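Local coordinates for protein particle-associated lyase (Acinetobacter bacteriophage AP22, PDB 4Y9V) that probably degrades the capsular polysaccharide of Acinetobacter baumannii as a trimeric phage tailspike lyase, binding the capsular saccharide in a pocket formed largely on its parallel beta-helix, at residues T298-A303 with D335-V340; I324-T329 with H347-Y352; G247-L252 with P272-N277; F260-N265 with I280-C285. All blocks are in the same frame, centred on the assembly; numbering follows the deposited sequence.

Interaction 1: residues T298-A303 with D335-V340. With 49S (2-acetamido-2-deoxy-beta-D-mannopyranuronic acid), chain B; SO4 (sulfate ion), chain K.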
# COMPACT_ATOMS: atom_id res chain seq x y z
N THR A 298 -6.35 -26.50 -9.14
CA THR A 298 -5.57 -27.15 -10.17
C THR A 298 -4.89 -26.12 -11.08
O THR A 298 -3.73 -26.31 -11.45
CB THR A 298 -6.45 -28.10 -11.01
OG1 THR A 298 -6.96 -29.08 -10.10
CG2 THR A 298 -5.69 -28.75 -12.14
N ARG A 299 -5.64 -25.09 -11.47
CA ARG A 299 -5.11 -23.98 -12.27
C ARG A 299 -5.26 -22.70 -11.44
O ARG A 299 -4.91 -22.70 -10.27
CB ARG A 299 -5.66 -23.95 -13.70
CG ARG A 299 -5.39 -25.25 -14.45
CD ARG A 299 -5.76 -25.21 -15.92
NE ARG A 299 -4.95 -24.25 -16.64
CZ ARG A 299 -5.33 -23.10 -17.14
NH1 ARG A 299 -6.57 -22.65 -17.04
NH2 ARG A 299 -4.42 -22.32 -17.76
N HIS A 300 -5.69 -21.60 -12.03
CA HIS A 300 -5.67 -20.33 -11.30
C HIS A 300 -6.53 -20.44 -10.02
O HIS A 300 -7.66 -20.93 -10.04
CB HIS A 300 -6.17 -19.19 -12.15
CG HIS A 300 -5.48 -19.03 -13.45
ND1 HIS A 300 -4.14 -18.89 -13.60
CD2 HIS A 300 -5.99 -18.91 -14.71
CE1 HIS A 300 -3.81 -18.73 -14.88
NE2 HIS A 300 -4.91 -18.75 -15.57
N ALA A 301 -5.98 -19.92 -8.93
CA ALA A 301 -6.70 -19.86 -7.66
C ALA A 301 -7.78 -18.78 -7.67
O ALA A 301 -8.90 -19.04 -7.29
CB ALA A 301 -5.71 -19.71 -6.53
N VAL A 302 -7.37 -17.57 -8.11
CA VAL A 302 -8.31 -16.51 -8.48
C VAL A 302 -8.06 -16.26 -9.96
O VAL A 302 -6.95 -15.87 -10.36
CB VAL A 302 -8.16 -15.24 -7.65
CG1 VAL A 302 -9.02 -14.13 -8.23
CG2 VAL A 302 -8.52 -15.51 -6.19
N ALA A 303 -9.10 -16.50 -10.77
CA ALA A 303 -9.09 -16.18 -12.19
C ALA A 303 -9.94 -14.94 -12.38
O ALA A 303 -11.06 -14.89 -11.89
CB ALA A 303 -9.68 -17.31 -13.01
N ASP A 335 -4.25 -14.51 -11.26
CA ASP A 335 -4.44 -14.32 -12.68
C ASP A 335 -5.15 -13.03 -13.01
O ASP A 335 -6.03 -12.54 -12.27
CB ASP A 335 -5.25 -15.50 -13.27
CG ASP A 335 -5.83 -15.23 -14.66
OD1 ASP A 335 -5.06 -15.38 -15.63
OD2 ASP A 335 -7.04 -14.86 -14.71
N MET A 336 -4.82 -12.52 -14.20
CA MET A 336 -5.61 -11.52 -14.91
C MET A 336 -5.61 -11.91 -16.38
O MET A 336 -4.54 -11.94 -17.01
CB MET A 336 -5.03 -10.09 -14.77
CG MET A 336 -4.76 -9.65 -13.35
SD MET A 336 -4.10 -7.98 -13.38
CE MET A 336 -3.44 -7.84 -11.73
N HIS A 337 -6.79 -12.18 -16.94
CA HIS A 337 -6.94 -12.42 -18.36
C HIS A 337 -6.85 -11.11 -19.16
O HIS A 337 -6.88 -10.00 -18.61
CB HIS A 337 -8.29 -13.11 -18.65
CG HIS A 337 -8.34 -14.56 -18.34
ND1 HIS A 337 -8.17 -15.15 -17.13
CD2 HIS A 337 -8.62 -15.57 -19.19
CE1 HIS A 337 -8.33 -16.46 -17.24
NE2 HIS A 337 -8.62 -16.73 -18.48
N GLY A 338 -6.81 -11.23 -20.49
CA GLY A 338 -6.72 -10.10 -21.39
C GLY A 338 -7.93 -9.19 -21.50
O GLY A 338 -7.85 -8.19 -22.20
N ASN A 339 -9.02 -9.49 -20.80
CA ASN A 339 -10.12 -8.55 -20.66
C ASN A 339 -10.13 -7.84 -19.31
O ASN A 339 -11.19 -7.35 -18.93
CB ASN A 339 -11.47 -9.22 -20.90
CG ASN A 339 -11.82 -10.14 -19.73
OD1 ASN A 339 -10.93 -10.72 -19.14
ND2 ASN A 339 -13.11 -10.28 -19.47
N VAL A 340 -8.98 -7.79 -18.62
CA VAL A 340 -8.88 -7.22 -17.29
C VAL A 340 -7.95 -6.01 -17.32
O VAL A 340 -6.79 -6.12 -17.72
CB VAL A 340 -8.31 -8.24 -16.29
CG1 VAL A 340 -8.20 -7.62 -14.90
CG2 VAL A 340 -9.17 -9.50 -16.27
C8 49S B . -11.66 -14.78 -20.05
C7 49S B . -11.80 -16.08 -19.28
O7 49S B . -11.84 -16.08 -18.03
N2 49S B . -11.86 -17.20 -20.01
C2 49S B . -11.93 -18.53 -19.43
C3 49S B . -13.33 -19.15 -19.55
O3 49S B . -14.30 -18.34 -18.90
C1 49S B . -10.94 -19.44 -20.13
O1 49S B . -9.64 -18.92 -20.12
O5 49S B . -11.29 -19.54 -21.51
C5 49S B . -12.54 -20.24 -21.67
C6 49S B . -12.79 -20.42 -23.15
O6A 49S B . -12.57 -19.46 -23.93
O6B 49S B . -13.22 -21.55 -23.51
C4 49S B . -13.67 -19.45 -21.01
O4 49S B . -14.79 -20.34 -21.15
S SO4 K . -6.20 -19.30 -18.87
O1 SO4 K . -6.84 -18.48 -19.89
O2 SO4 K . -5.06 -18.57 -18.30
O3 SO4 K . -5.73 -20.52 -19.55
O4 SO4 K . -7.09 -19.70 -17.75
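The H300 imidazole takes D335 over one face: CB of D335 sits 3.6 Å from the ring centroid, 13° off the normal, a CH-pi contact. The D335 carboxylate is stacked on the same ring, the two planes 21° apart, while sulfate O2 lies at the ring edge, 2.7 Å from H300 NE2 in an almost straight bond. H337 is turned steeply against H300, and one of its faces takes the acetamido group of the N-acetylmannosaminuronic acid 49S. In its ring plane lie D335 OD2, 2.7 Å from H337 ND1 and met on the syn side, and 49S O1, 2.9 Å from H337 NE2. With CG of D335 anti to the backbone N (chi1 164°), the carboxylate reaches between both histidines. H337 and D335 form a His-carboxylate pair at the glycan pocket of a pectin-lyase-like parallel beta-helix, and T354 OG1 and the I304 amide also bind the carboxylate, which would fix its rotation. The backbone link is poorer: D335 N meets V302 O at 3.2 Å in a weak, bent bond. R299 completes the anion site, its NH2 2.9 Å from sulfate O3 and its NH1 3.1 Å from O4, with Y278 and R166 also bonded to the sulfate, probably a crystallisation ion.

Interaction 2: residues I324-T329 with H347-Y352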
# COMPACT_ATOMS: atom_id res chain seq x y z
N ILE A 324 -3.23 -15.48 -0.38
CA ILE A 324 -2.24 -16.51 -0.71
C ILE A 324 -2.88 -17.42 -1.73
O ILE A 324 -3.87 -18.09 -1.43
CB ILE A 324 -1.75 -17.24 0.55
CG1 ILE A 324 -1.40 -16.32 1.73
CG2 ILE A 324 -0.63 -18.17 0.17
CD1 ILE A 324 -0.29 -15.32 1.51
N LEU A 325 -2.35 -17.41 -2.97
CA LEU A 325 -3.04 -17.93 -4.14
C LEU A 325 -2.12 -18.88 -4.90
O LEU A 325 -1.09 -18.46 -5.44
CB LEU A 325 -3.43 -16.76 -5.05
CG LEU A 325 -4.35 -15.71 -4.40
CD1 LEU A 325 -4.60 -14.58 -5.36
CD2 LEU A 325 -5.68 -16.34 -3.95
N HIS A 326 -2.52 -20.17 -4.99
CA HIS A 326 -1.65 -21.15 -5.61
C HIS A 326 -2.37 -22.09 -6.56
O HIS A 326 -3.51 -22.50 -6.34
CB HIS A 326 -0.89 -21.98 -4.55
CG HIS A 326 0.13 -21.14 -3.83
ND1 HIS A 326 1.19 -20.57 -4.49
CD2 HIS A 326 0.29 -20.74 -2.56
CE1 HIS A 326 1.92 -19.88 -3.61
NE2 HIS A 326 1.41 -19.97 -2.42
N SER A 327 -1.64 -22.42 -7.65
CA SER A 327 -2.06 -23.43 -8.59
C SER A 327 -1.19 -24.67 -8.42
O SER A 327 0.04 -24.56 -8.23
CB SER A 327 -1.99 -22.95 -10.03
OG SER A 327 -0.66 -22.73 -10.43
N GLU A 328 -1.79 -25.84 -8.57
CA GLU A 328 -1.03 -27.11 -8.52
C GLU A 328 -0.26 -27.36 -9.80
O GLU A 328 0.91 -27.79 -9.75
CB GLU A 328 -2.06 -28.23 -8.25
CG GLU A 328 -1.43 -29.63 -8.27
CD GLU A 328 -1.46 -30.31 -9.61
OE1 GLU A 328 -2.54 -30.28 -10.25
OE2 GLU A 328 -0.46 -30.99 -9.93
N THR A 329 -0.87 -27.10 -10.96
CA THR A 329 -0.17 -27.13 -12.22
C THR A 329 0.72 -25.89 -12.33
O THR A 329 0.62 -24.95 -11.55
CB THR A 329 -1.12 -27.25 -13.41
OG1 THR A 329 -1.90 -26.06 -13.51
CG2 THR A 329 -1.99 -28.50 -13.34
N HIS A 347 0.26 -7.18 -1.67
CA HIS A 347 0.54 -7.97 -0.45
C HIS A 347 -0.02 -9.37 -0.58
O HIS A 347 -0.52 -9.96 0.40
CB HIS A 347 0.08 -7.23 0.82
CG HIS A 347 1.06 -6.14 1.23
ND1 HIS A 347 1.00 -4.80 1.09
CD2 HIS A 347 2.26 -6.39 1.81
CE1 HIS A 347 2.13 -4.25 1.63
NE2 HIS A 347 2.89 -5.21 2.04
N CYS A 348 0.09 -9.96 -1.76
CA CYS A 348 -0.34 -11.33 -2.04
C CYS A 348 0.88 -12.21 -2.30
O CYS A 348 1.97 -11.73 -2.59
CB CYS A 348 -1.27 -11.39 -3.24
SG CYS A 348 -2.85 -10.54 -3.02
N THR A 349 0.65 -13.52 -2.22
CA THR A 349 1.65 -14.51 -2.58
C THR A 349 1.06 -15.36 -3.71
O THR A 349 -0.11 -15.76 -3.63
CB THR A 349 2.00 -15.39 -1.38
OG1 THR A 349 2.64 -14.53 -0.41
CG2 THR A 349 2.95 -16.51 -1.74
N THR A 350 1.88 -15.65 -4.72
CA THR A 350 1.45 -16.48 -5.84
C THR A 350 2.66 -17.20 -6.40
O THR A 350 3.78 -16.70 -6.38
CB THR A 350 0.77 -15.62 -6.93
OG1 THR A 350 0.40 -16.46 -8.03
CG2 THR A 350 1.59 -14.45 -7.39
N ASN A 351 2.41 -18.39 -6.95
CA ASN A 351 3.35 -19.00 -7.91
C ASN A 351 2.95 -18.50 -9.30
O ASN A 351 1.82 -18.76 -9.74
CB ASN A 351 3.37 -20.52 -7.85
CG ASN A 351 2.04 -21.20 -8.09
OD1 ASN A 351 1.09 -21.00 -7.33
ND2 ASN A 351 1.96 -22.01 -9.12
N TYR A 352 3.86 -17.76 -9.93
CA TYR A 352 3.68 -17.18 -11.26
C TYR A 352 2.58 -16.11 -11.23
O TYR A 352 1.90 -15.89 -10.24
CB TYR A 352 3.45 -18.27 -12.32
CG TYR A 352 3.77 -17.97 -13.76
CD1 TYR A 352 5.01 -17.47 -14.14
CD2 TYR A 352 2.87 -18.27 -14.77
CE1 TYR A 352 5.35 -17.26 -15.47
CE2 TYR A 352 3.21 -18.11 -16.10
CZ TYR A 352 4.44 -17.62 -16.45
OH TYR A 352 4.74 -17.51 -17.79
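Successive rungs of the parallel beta-helix meet here, strand 324-327 lying beside strand 349-351 with their directions 10° apart and their axes 4.9 Å from one another at closest approach. The main-chain evidence is a single good bond, L325 N to T349 O at 2.9 Å, supplemented by a CA-H...O contact from T350 CA to L325 O. On the sheet face bearing I324 and T349, these two side chains lie alongside each other, pointing the same way, and CD1 of I324 touches T349 OG1 at 3.6 Å. T349 CG2 meets the H326 ring obliquely.

Beyond T350 the N351 amide replaces the regular ladder. Its CG stands between the backbone N and carbonyl carbon (chi1 58°), which swings the amide across to the neighbouring rung. OD1 accepts twice: from H326 ND1 at 2.9 Å, in the imidazole plane, and from S327 N at 3.1 Å, on a lone pair in the carbonyl plane. In the modelled conformer of S327, ND2 also gives to S327 OG at 3.0 Å, and OG in turn donates a hydrogen bond to T329 O at 2.8 Å; ND2 to S327 O is weak. R190 of the second subunit packs on N351.

Gripped mainly by the two bonds to its oxygen, the amide should have little freedom to flip, and the bond from ND1 should hold the rotation of the H326 ring.

Interaction 3: residues G247-L252 with P272-N277. With 49T (2-acetamido-2-deoxy-alpha-D-fucopyranose), chain C; 49S (2-acetamido-2-deoxy-beta-D-mannopyranuronic acid), chain B.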
# COMPACT_ATOMS: atom_id res chain seq x y z
N GLY A 247 -16.48 -29.99 -8.26
CA GLY A 247 -16.84 -29.16 -9.38
C GLY A 247 -15.79 -29.24 -10.49
O GLY A 247 -14.60 -29.16 -10.21
N LYS A 248 -16.23 -29.40 -11.72
CA LYS A 248 -15.28 -29.57 -12.82
C LYS A 248 -14.49 -28.30 -13.14
O LYS A 248 -13.30 -28.38 -13.39
CB LYS A 248 -16.04 -30.07 -14.06
CG LYS A 248 -15.13 -30.31 -15.25
CD LYS A 248 -15.88 -31.07 -16.36
CE LYS A 248 -14.98 -31.33 -17.56
NZ LYS A 248 -15.73 -32.17 -18.54
N PHE A 249 -15.19 -27.15 -13.18
CA PHE A 249 -14.61 -25.96 -13.79
C PHE A 249 -14.17 -24.88 -12.81
O PHE A 249 -13.09 -24.29 -13.01
CB PHE A 249 -15.58 -25.34 -14.78
CG PHE A 249 -15.84 -26.23 -16.00
CD1 PHE A 249 -14.81 -26.51 -16.88
CD2 PHE A 249 -17.09 -26.77 -16.24
CE1 PHE A 249 -15.02 -27.31 -18.00
CE2 PHE A 249 -17.30 -27.58 -17.34
CZ PHE A 249 -16.28 -27.85 -18.23
N ALA A 250 -14.97 -24.59 -11.79
CA ALA A 250 -14.65 -23.54 -10.83
C ALA A 250 -15.46 -23.78 -9.56
O ALA A 250 -16.53 -24.39 -9.61
CB ALA A 250 -14.93 -22.16 -11.40
N GLY A 251 -14.97 -23.23 -8.45
CA GLY A 251 -15.66 -23.40 -7.18
C GLY A 251 -16.73 -22.37 -6.91
O GLY A 251 -17.87 -22.70 -6.50
N LEU A 252 -16.40 -21.10 -7.14
CA LEU A 252 -17.27 -19.97 -6.93
C LEU A 252 -17.11 -19.04 -8.10
O LEU A 252 -15.96 -18.73 -8.47
CB LEU A 252 -16.88 -19.25 -5.64
CG LEU A 252 -17.65 -17.96 -5.31
CD1 LEU A 252 -19.11 -18.22 -5.04
CD2 LEU A 252 -17.01 -17.25 -4.09
N PRO A 272 -9.21 -32.71 -12.70
CA PRO A 272 -8.23 -32.83 -13.77
C PRO A 272 -8.23 -31.58 -14.60
O PRO A 272 -9.26 -30.93 -14.83
CB PRO A 272 -8.71 -34.06 -14.55
CG PRO A 272 -9.44 -34.90 -13.51
CD PRO A 272 -10.14 -33.86 -12.66
N ALA A 273 -7.06 -31.23 -15.13
CA ALA A 273 -6.94 -30.00 -15.91
C ALA A 273 -7.86 -29.96 -17.11
O ALA A 273 -7.99 -30.93 -17.88
CB ALA A 273 -5.46 -29.86 -16.30
N ASN A 274 -8.49 -28.81 -17.29
CA ASN A 274 -9.35 -28.50 -18.39
C ASN A 274 -9.08 -27.04 -18.80
O ASN A 274 -8.03 -26.48 -18.50
CB ASN A 274 -10.81 -28.87 -18.08
CG ASN A 274 -11.38 -28.15 -16.87
OD1 ASN A 274 -11.34 -26.91 -16.78
ND2 ASN A 274 -11.94 -28.89 -15.94
N THR A 275 -10.02 -26.37 -19.47
CA THR A 275 -9.83 -25.01 -19.91
C THR A 275 -9.97 -23.98 -18.79
O THR A 275 -9.59 -22.80 -18.99
CB THR A 275 -10.79 -24.67 -21.10
OG1 THR A 275 -12.16 -25.00 -20.72
CG2 THR A 275 -10.41 -25.41 -22.35
N LEU A 276 -10.54 -24.35 -17.66
CA LEU A 276 -10.72 -23.44 -16.54
C LEU A 276 -9.88 -23.95 -15.36
O LEU A 276 -8.68 -23.77 -15.32
CB LEU A 276 -12.19 -23.16 -16.22
CG LEU A 276 -12.96 -22.22 -17.20
CD1 LEU A 276 -13.26 -22.88 -18.53
CD2 LEU A 276 -14.24 -21.71 -16.53
N ASN A 277 -10.57 -24.58 -14.38
CA ASN A 277 -10.02 -25.02 -13.10
C ASN A 277 -9.64 -23.81 -12.23
O ASN A 277 -8.48 -23.53 -11.97
CB ASN A 277 -8.77 -25.91 -13.19
CG ASN A 277 -8.92 -27.12 -14.06
OD1 ASN A 277 -8.39 -27.13 -15.17
ND2 ASN A 277 -9.58 -28.16 -13.57
C1 49T C . -16.09 -19.81 -20.96
C2 49T C . -17.06 -20.96 -21.23
N2 49T C . -16.60 -22.18 -20.53
C7 49T C . -17.24 -22.64 -19.47
O7 49T C . -18.18 -22.09 -18.92
C8 49T C . -16.69 -23.97 -18.93
O5 49T C . -16.35 -18.71 -21.76
C5 49T C . -16.36 -18.97 -23.18
C6 49T C . -16.54 -17.64 -23.89
C4 49T C . -17.45 -19.99 -23.49
O4 49T C . -18.71 -19.45 -23.12
C3 49T C . -17.16 -21.25 -22.71
O3 49T C . -18.25 -22.18 -22.90
C8 49S B . -11.66 -14.78 -20.05
C7 49S B . -11.80 -16.08 -19.28
O7 49S B . -11.84 -16.08 -18.03
N2 49S B . -11.86 -17.20 -20.01
C2 49S B . -11.93 -18.53 -19.43
C3 49S B . -13.33 -19.15 -19.55
O3 49S B . -14.30 -18.34 -18.90
C1 49S B . -10.94 -19.44 -20.13
O1 49S B . -9.64 -18.92 -20.12
O5 49S B . -11.29 -19.54 -21.51
C5 49S B . -12.54 -20.24 -21.67
C6 49S B . -12.79 -20.42 -23.15
O6A 49S B . -12.57 -19.46 -23.93
O6B 49S B . -13.22 -21.55 -23.51
C4 49S B . -13.67 -19.45 -21.01
O4 49S B . -14.79 -20.34 -21.15
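K248 and F249 meet N274 and N277 through two hydrogen bonds to consecutive carbonyls. N274 ND2 gives to K248 O at 2.9 Å; the acceptor lies in the N274 amide plane, but the donor stands 50° above the carbonyl plane. N277 N reaches F249 O at 2.9 Å, though the bond is weak, with 121° at the hydrogen.

Bonds inside 272-277 hold the donors in place. N274 OD1 accepts from L276 N at 2.8 Å, forming an Asx turn, and N277 OD1 takes N274 N at 2.7 Å on a lone pair in the carbonyl plane, while N277 ND2 gives to P272 O. As a polar atom at a ring edge, N274 OD1 also lies 3.5 Å from F249 CD1.

Apolar contacts centre on the F249 side chain. K248 CG lies over the centre of one ring face, and the acetamido methyl C8 of the N-acetylfucosamine 49T over the centre of the other, 3.6 Å above the plane. F249 CB meets L276 CD2 at 4.2 Å. L276 CD1 approaches the same methyl at 3.6 Å, its CG placed beside the backbone N (chi1 -75°), and also touches 49S C3.

Together F249, T275 and L276 form part of the glycan pocket, where two loops of a pectin-lyase-like beta-helix embrace the N-acetyl methyl; its place over the ring centre is consistent with a CH-pi contact, as aromatic side chains often make with sugars.

Interaction 4: residues F260-N265 with I280-C285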
# COMPACT_ATOMS: atom_id res chain seq x y z
N PHE A 260 -18.50 -4.96 -4.94
CA PHE A 260 -18.64 -6.03 -3.96
C PHE A 260 -17.29 -6.34 -3.33
O PHE A 260 -16.24 -6.10 -3.89
CB PHE A 260 -19.31 -7.28 -4.53
CG PHE A 260 -18.52 -7.95 -5.64
CD1 PHE A 260 -18.65 -7.49 -6.95
CD2 PHE A 260 -17.66 -8.99 -5.37
CE1 PHE A 260 -17.95 -8.10 -7.96
CE2 PHE A 260 -16.95 -9.60 -6.39
CZ PHE A 260 -17.11 -9.16 -7.69
N ASN A 261 -17.39 -6.94 -2.14
CA ASN A 261 -16.26 -7.46 -1.38
C ASN A 261 -16.45 -8.98 -1.24
O ASN A 261 -17.54 -9.45 -0.87
CB ASN A 261 -16.17 -6.83 -0.02
CG ASN A 261 -15.75 -5.37 -0.04
OD1 ASN A 261 -15.24 -4.84 -1.02
ND2 ASN A 261 -16.03 -4.69 1.06
N ILE A 262 -15.38 -9.72 -1.50
CA ILE A 262 -15.37 -11.17 -1.31
C ILE A 262 -14.88 -11.49 0.09
O ILE A 262 -13.73 -11.18 0.43
CB ILE A 262 -14.46 -11.84 -2.37
CG1 ILE A 262 -14.89 -11.48 -3.79
CG2 ILE A 262 -14.39 -13.33 -2.12
CD1 ILE A 262 -13.96 -11.99 -4.87
N ALA A 263 -15.72 -12.12 0.91
CA ALA A 263 -15.36 -12.50 2.28
C ALA A 263 -14.48 -13.74 2.26
O ALA A 263 -14.41 -14.47 1.26
CB ALA A 263 -16.61 -12.78 3.10
N ILE A 264 -13.77 -13.96 3.33
CA ILE A 264 -12.88 -15.12 3.38
C ILE A 264 -13.72 -16.37 3.18
O ILE A 264 -14.92 -16.47 3.56
CB ILE A 264 -12.07 -15.12 4.68
CG1 ILE A 264 -10.89 -16.08 4.62
CG2 ILE A 264 -12.93 -15.34 5.88
CD1 ILE A 264 -9.83 -15.85 5.68
N ASN A 265 -13.15 -17.39 2.55
CA ASN A 265 -13.84 -18.54 1.97
C ASN A 265 -12.85 -19.68 1.80
O ASN A 265 -11.64 -19.54 1.99
CB ASN A 265 -14.46 -18.14 0.60
CG ASN A 265 -13.36 -17.74 -0.37
OD1 ASN A 265 -12.72 -18.59 -0.99
ND2 ASN A 265 -13.12 -16.44 -0.46
N ILE A 280 -11.85 -19.30 -7.39
CA ILE A 280 -12.82 -18.27 -7.64
C ILE A 280 -12.61 -17.74 -9.05
O ILE A 280 -11.48 -17.44 -9.43
CB ILE A 280 -12.68 -17.08 -6.64
CG1 ILE A 280 -12.83 -17.56 -5.22
CG2 ILE A 280 -13.70 -15.99 -6.97
CD1 ILE A 280 -12.53 -16.53 -4.16
N GLN A 281 -13.70 -17.63 -9.81
CA GLN A 281 -13.67 -16.89 -11.07
C GLN A 281 -14.44 -15.59 -10.89
O GLN A 281 -15.64 -15.61 -10.56
CB GLN A 281 -14.24 -17.69 -12.24
CG GLN A 281 -13.97 -16.98 -13.58
CD GLN A 281 -14.46 -17.74 -14.79
OE1 GLN A 281 -15.32 -18.60 -14.67
NE2 GLN A 281 -13.92 -17.41 -15.97
N ILE A 282 -13.75 -14.49 -11.12
CA ILE A 282 -14.38 -13.16 -11.19
C ILE A 282 -14.60 -12.94 -12.68
O ILE A 282 -13.64 -12.78 -13.42
CB ILE A 282 -13.47 -12.12 -10.51
CG1 ILE A 282 -13.28 -12.44 -9.04
CG2 ILE A 282 -14.06 -10.73 -10.72
CD1 ILE A 282 -12.18 -11.63 -8.36
N SER A 283 -15.87 -13.06 -13.10
CA SER A 283 -16.27 -13.02 -14.50
C SER A 283 -16.95 -11.70 -14.81
O SER A 283 -18.07 -11.46 -14.35
CB SER A 283 -17.22 -14.16 -14.81
OG SER A 283 -16.55 -15.40 -14.74
N ASN A 284 -16.29 -10.83 -15.58
CA ASN A 284 -16.97 -9.65 -16.11
C ASN A 284 -17.56 -8.77 -15.00
O ASN A 284 -18.73 -8.40 -15.05
CB ASN A 284 -18.04 -10.06 -17.12
CG ASN A 284 -17.51 -11.06 -18.11
OD1 ASN A 284 -17.85 -12.25 -18.07
ND2 ASN A 284 -16.61 -10.60 -18.97
N CYS A 285 -16.72 -8.44 -14.01
CA CYS A 285 -17.12 -7.66 -12.86
C CYS A 285 -16.43 -6.30 -12.82
O CYS A 285 -15.39 -6.08 -13.43
CB CYS A 285 -16.80 -8.39 -11.56
SG CYS A 285 -17.76 -9.89 -11.25
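F260 and C285 meet at one end of a contact made across the interior of the beta-helix, where the side-chain layer is the tightly packed part. CB of C285 lies at the edge of the phenyl ring, in its plane, and SG comes within 3.7 Å of F260 CZ; measured from the ring centroid the sulfur is 4.8 Å away, 72° off the normal, so this sulfur-aromatic contact is oblique. The ring gets there because F260 CG stands between its backbone N and carbonyl carbon (chi1 63°).

At the other end, CD1 of I280 presses on the N265 amide, 3.7 Å from ND2 and 3.8 Å from OD1, the two side chains coming from opposite directions. That amide is held flat by its own segment: ND2 gives to A263 O at 2.9 Å, the acceptor in the amide plane. Y290 OH is also bonded to ND2, while OD1 is bonded to N295 ND2 and to the A267 amide.

Between these ends I262 and I282 touch through their CD1 methyls, 3.9 Å apart in the modelled conformer of I282. The slacker methyl pair is I262 CG2 with I280 CD1, at 4.2 Å. Looser still are the backbones, with CA atoms 9.2 Å apart at F260 and C285. All six touching residues are buried, so neither end is a solvent side; Q281, on the strand between I280 and I282, instead bonds the bound N-acetylmannosaminuronic acid through NE2.

Cohesion across the contact therefore comes from dispersion and the oblique sulfur-aromatic contact, and the N265 amide can take the I280 methyl against it without losing its polar partners.

In the fold
All four contacts belong to the pectin-lyase-like beta-helix. Interactions 1, 2 and 4 are buried, whereas interaction 3 is partly buried. Interactions 1 and 3 share the N-acetylmannosaminuronic acid and are joined by R299 NH1 to L276 O; interaction 1 meets its ligands largely through polar and charged groups, interaction 3 mainly through an aromatic face and an aliphatic branch. Interaction 4 is the apolar interior behind that site: its strand 278-283 lies between strands 250-255 and 302-305, so it adjoins both. Interaction 2, away from the pocket, relies on rung-to-rung backbone and amide bonding beside another subunit, yet touches interaction 1 through T329 OG1 and T298 O. Interactions 2 and 3 do not touch; their centres are about 17 Å apart.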